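Local coordinates for protein tyrosine phosphatase (Orf virus, PDB 5NCR) that removes phosphate from tyrosine and other phosphorylated substrates as a homodimeric phosphatase of the dual-specificity family, and probably counters host interferon signalling, at residues B[81-92]-B[164-175]. The protein carries 2 engineered substitutions. Residues are numbered along the deposited sequence; the frame is centred on the assembly and turned at random.
Sequences DDDKTNIASIMP and NANFRYQLIKMF. Engineered in segment 81-92: Lys84 (natural residue Thr).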
# COMPACT_ATOMS: atom_id res chain seq x y z
N ASP B 81 -8.89 3.59 24.28
CA ASP B 81 -8.02 3.14 23.22
C ASP B 81 -8.08 1.60 23.18
O ASP B 81 -7.27 0.92 23.80
CB ASP B 81 -6.60 3.71 23.39
CG ASP B 81 -5.60 3.22 22.36
OD1 ASP B 81 -6.04 2.80 21.27
OD2 ASP B 81 -4.39 3.26 22.64
N ASP B 82 -9.10 1.07 22.49
CA ASP B 82 -9.30 -0.39 22.37
C ASP B 82 -9.79 -0.81 20.97
O ASP B 82 -9.94 0.05 20.09
CB ASP B 82 -10.20 -0.93 23.48
CG ASP B 82 -11.61 -0.38 23.48
OD1 ASP B 82 -12.10 0.02 22.41
OD2 ASP B 82 -12.26 -0.42 24.54
N ASP B 83 -10.07 -2.12 20.78
CA ASP B 83 -10.46 -2.65 19.48
C ASP B 83 -11.97 -2.67 19.22
O ASP B 83 -12.36 -3.12 18.14
CB ASP B 83 -9.83 -4.04 19.23
CG ASP B 83 -10.17 -5.12 20.23
OD1 ASP B 83 -10.77 -4.80 21.28
OD2 ASP B 83 -9.80 -6.30 19.99
N LYS B 84 -12.80 -2.15 20.12
CA LYS B 84 -14.24 -2.19 19.83
C LYS B 84 -14.89 -0.80 19.81
O LYS B 84 -16.01 -0.65 19.36
CB LYS B 84 -14.97 -3.16 20.78
CG LYS B 84 -14.76 -4.65 20.45
CD LYS B 84 -15.52 -5.11 19.19
CE LYS B 84 -16.41 -6.30 19.45
NZ LYS B 84 -17.09 -6.76 18.21
N THR B 85 -14.14 0.21 20.23
CA THR B 85 -14.60 1.60 20.26
C THR B 85 -14.97 2.12 18.86
O THR B 85 -14.24 1.95 17.90
CB THR B 85 -13.58 2.47 21.00
OG1 THR B 85 -13.69 2.17 22.39
CG2 THR B 85 -13.80 3.94 20.82
N ASN B 86 -16.18 2.73 18.80
CA ASN B 86 -16.80 3.37 17.65
C ASN B 86 -16.43 4.86 17.57
O ASN B 86 -16.70 5.64 18.49
CB ASN B 86 -18.33 3.19 17.71
CG ASN B 86 -19.07 3.66 16.48
OD1 ASN B 86 -18.51 3.79 15.40
ND2 ASN B 86 -20.36 3.93 16.62
N ILE B 87 -15.81 5.26 16.46
CA ILE B 87 -15.39 6.64 16.20
C ILE B 87 -16.07 7.22 14.95
O ILE B 87 -15.86 8.39 14.62
CB ILE B 87 -13.84 6.79 16.15
CG1 ILE B 87 -13.19 5.90 15.05
CG2 ILE B 87 -13.23 6.57 17.52
CD1 ILE B 87 -11.95 6.46 14.40
N ALA B 88 -16.89 6.38 14.26
CA ALA B 88 -17.65 6.71 13.05
C ALA B 88 -18.62 7.87 13.25
O ALA B 88 -18.81 8.63 12.32
CB ALA B 88 -18.39 5.49 12.52
N SER B 89 -19.24 8.02 14.44
CA SER B 89 -20.13 9.19 14.62
C SER B 89 -19.40 10.40 15.24
O SER B 89 -19.80 11.55 15.01
CB SER B 89 -21.42 8.83 15.35
OG SER B 89 -21.18 8.26 16.62
N ILE B 90 -18.28 10.18 15.94
CA ILE B 90 -17.47 11.26 16.52
C ILE B 90 -16.68 12.00 15.41
O ILE B 90 -16.57 13.23 15.43
CB ILE B 90 -16.51 10.68 17.60
CG1 ILE B 90 -17.27 10.33 18.89
CG2 ILE B 90 -15.28 11.58 17.88
CD1 ILE B 90 -16.56 9.25 19.75
N MET B 91 -16.09 11.23 14.47
CA MET B 91 -15.23 11.77 13.42
C MET B 91 -15.86 12.86 12.54
O MET B 91 -15.22 13.89 12.40
CB MET B 91 -14.62 10.66 12.55
CG MET B 91 -13.22 11.01 12.05
SD MET B 91 -12.07 11.67 13.33
CE MET B 91 -11.99 10.34 14.48
N PRO B 92 -17.08 12.71 11.97
CA PRO B 92 -17.63 13.80 11.15
C PRO B 92 -17.76 15.13 11.91
O PRO B 92 -17.43 16.17 11.35
CB PRO B 92 -19.00 13.27 10.70
CG PRO B 92 -18.88 11.79 10.80
CD PRO B 92 -18.02 11.56 12.02
N ASN B 164 -3.65 1.59 16.57
CA ASN B 164 -4.94 0.97 16.79
C ASN B 164 -5.58 0.70 15.41
O ASN B 164 -6.00 1.63 14.71
CB ASN B 164 -5.82 1.89 17.64
CG ASN B 164 -7.14 1.29 18.04
OD1 ASN B 164 -7.84 0.69 17.25
ND2 ASN B 164 -7.51 1.45 19.28
N ALA B 165 -5.59 -0.59 15.01
CA ALA B 165 -6.12 -1.09 13.74
C ALA B 165 -7.63 -0.85 13.62
O ALA B 165 -8.09 -0.54 12.54
CB ALA B 165 -5.81 -2.57 13.60
N ASN B 166 -8.38 -0.92 14.74
CA ASN B 166 -9.82 -0.67 14.80
C ASN B 166 -10.15 0.76 14.33
O ASN B 166 -11.01 0.94 13.46
CB ASN B 166 -10.36 -0.93 16.23
CG ASN B 166 -11.70 -0.30 16.60
OD1 ASN B 166 -11.84 0.36 17.64
ND2 ASN B 166 -12.71 -0.52 15.79
N PHE B 167 -9.43 1.74 14.85
CA PHE B 167 -9.59 3.15 14.53
C PHE B 167 -9.13 3.40 13.10
O PHE B 167 -9.79 4.14 12.38
CB PHE B 167 -8.74 4.03 15.48
CG PHE B 167 -9.17 4.11 16.93
CD1 PHE B 167 -10.33 3.46 17.38
CD2 PHE B 167 -8.43 4.86 17.85
CE1 PHE B 167 -10.71 3.53 18.73
CE2 PHE B 167 -8.82 4.92 19.20
CZ PHE B 167 -9.96 4.27 19.62
N ARG B 168 -7.96 2.84 12.73
CA ARG B 168 -7.40 3.02 11.39
C ARG B 168 -8.35 2.45 10.34
O ARG B 168 -8.54 3.09 9.32
CB ARG B 168 -6.00 2.40 11.29
CG ARG B 168 -5.08 3.11 10.29
CD ARG B 168 -3.62 2.68 10.44
NE ARG B 168 -3.45 1.26 10.18
CZ ARG B 168 -3.23 0.34 11.10
NH1 ARG B 168 -3.13 0.68 12.38
NH2 ARG B 168 -3.09 -0.93 10.76
N TYR B 169 -8.99 1.30 10.61
CA TYR B 169 -9.93 0.69 9.69
C TYR B 169 -11.16 1.60 9.56
O TYR B 169 -11.60 1.87 8.44
CB TYR B 169 -10.35 -0.72 10.15
CG TYR B 169 -11.38 -1.38 9.25
CD1 TYR B 169 -11.00 -1.97 8.04
CD2 TYR B 169 -12.72 -1.42 9.61
CE1 TYR B 169 -11.94 -2.60 7.22
CE2 TYR B 169 -13.67 -2.04 8.79
CZ TYR B 169 -13.28 -2.63 7.60
OH TYR B 169 -14.20 -3.25 6.79
N GLN B 170 -11.70 2.10 10.70
CA GLN B 170 -12.87 3.00 10.68
C GLN B 170 -12.58 4.28 9.86
O GLN B 170 -13.46 4.75 9.15
CB GLN B 170 -13.31 3.37 12.09
CG GLN B 170 -13.95 2.21 12.84
CD GLN B 170 -14.39 2.67 14.21
OE1 GLN B 170 -15.39 3.36 14.37
NE2 GLN B 170 -13.66 2.32 15.22
N LEU B 171 -11.35 4.80 9.94
CA LEU B 171 -10.91 5.97 9.18
C LEU B 171 -10.78 5.64 7.69
O LEU B 171 -11.20 6.43 6.85
CB LEU B 171 -9.58 6.52 9.74
CG LEU B 171 -9.65 7.17 11.12
CD1 LEU B 171 -8.29 7.35 11.70
CD2 LEU B 171 -10.32 8.52 11.07
N ILE B 172 -10.24 4.46 7.37
CA ILE B 172 -10.15 3.99 5.98
C ILE B 172 -11.56 3.93 5.41
O ILE B 172 -11.79 4.48 4.35
CB ILE B 172 -9.36 2.66 5.84
CG1 ILE B 172 -7.87 2.89 6.19
CG2 ILE B 172 -9.53 2.01 4.43
CD1 ILE B 172 -7.09 1.64 6.59
N LYS B 173 -12.50 3.29 6.12
CA LYS B 173 -13.91 3.16 5.68
C LYS B 173 -14.55 4.51 5.38
O LYS B 173 -15.14 4.71 4.32
CB LYS B 173 -14.77 2.43 6.72
CG LYS B 173 -14.55 0.93 6.85
CD LYS B 173 -15.02 0.09 5.68
CE LYS B 173 -16.49 -0.29 5.69
NZ LYS B 173 -16.80 -1.19 4.55
N MET B 174 -14.38 5.44 6.30
CA MET B 174 -14.94 6.78 6.20
C MET B 174 -14.31 7.67 5.11
O MET B 174 -15.05 8.33 4.40
CB MET B 174 -14.85 7.43 7.59
CG MET B 174 -15.33 8.85 7.68
SD MET B 174 -15.70 9.24 9.41
CE MET B 174 -17.40 8.58 9.49
N PHE B 175 -12.98 7.73 5.01
CA PHE B 175 -12.30 8.67 4.12
C PHE B 175 -11.72 8.07 2.84
O PHE B 175 -11.37 8.81 1.91
CB PHE B 175 -11.22 9.47 4.87
CG PHE B 175 -11.77 10.31 6.00
CD1 PHE B 175 -12.42 11.51 5.74
CD2 PHE B 175 -11.62 9.90 7.32
CE1 PHE B 175 -12.93 12.29 6.79
CE2 PHE B 175 -12.12 10.69 8.37
CZ PHE B 175 -12.74 11.89 8.10
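Gln170 meets the backbone of 81-92 with both ends of its amide: NE2 donates to Thr85 O (2.8 Å) in that carbonyl's plane, while OE1 receives Ile87 N (2.9 Å) along a nearly straight N-H (175°). The Gln170 side chain, extended beyond CG (chi2 -179°), carries its amide out to the loop, where CD lies against Ile87 CG1. Ile87 fills the tight part of the interface. Its CD1 rests on the Phe167 carbonyl and Leu171 CG, and its CG2 lies over one face of the Phe167 ring, off toward the rim. Asn164 ND2 sits 3.6 Å above the opposite face, over the ring centre, and sends nearly straight bonds to Asp81 OD1 (2.8 Å) and Asp82 O (2.9 Å). Asn164 is also the N-cap of helix 165-177, its OD1 accepting from Phe167 N; one amide thus starts the last helix of the dual-specificity phosphatase domain and ties down the acidic loop. In this family that loop generally carries the general acid; the Asp81 side chain is about 3 Å from a phosphate ion, probably from the crystallisation liquor, consistent with a nearby phosphate pocket. Asp82 OD1 accepts from Lys84 N, an Asx turn, and also from Thr85 N and OG1. Further along, Met174 packs SD on Met91 CB and CE on Pro92 CG. Exposed Asp83, Ala88 and engineered Lys84 form the looser solvent side, Ala88 N giving Gln170 OE1 a weak bond.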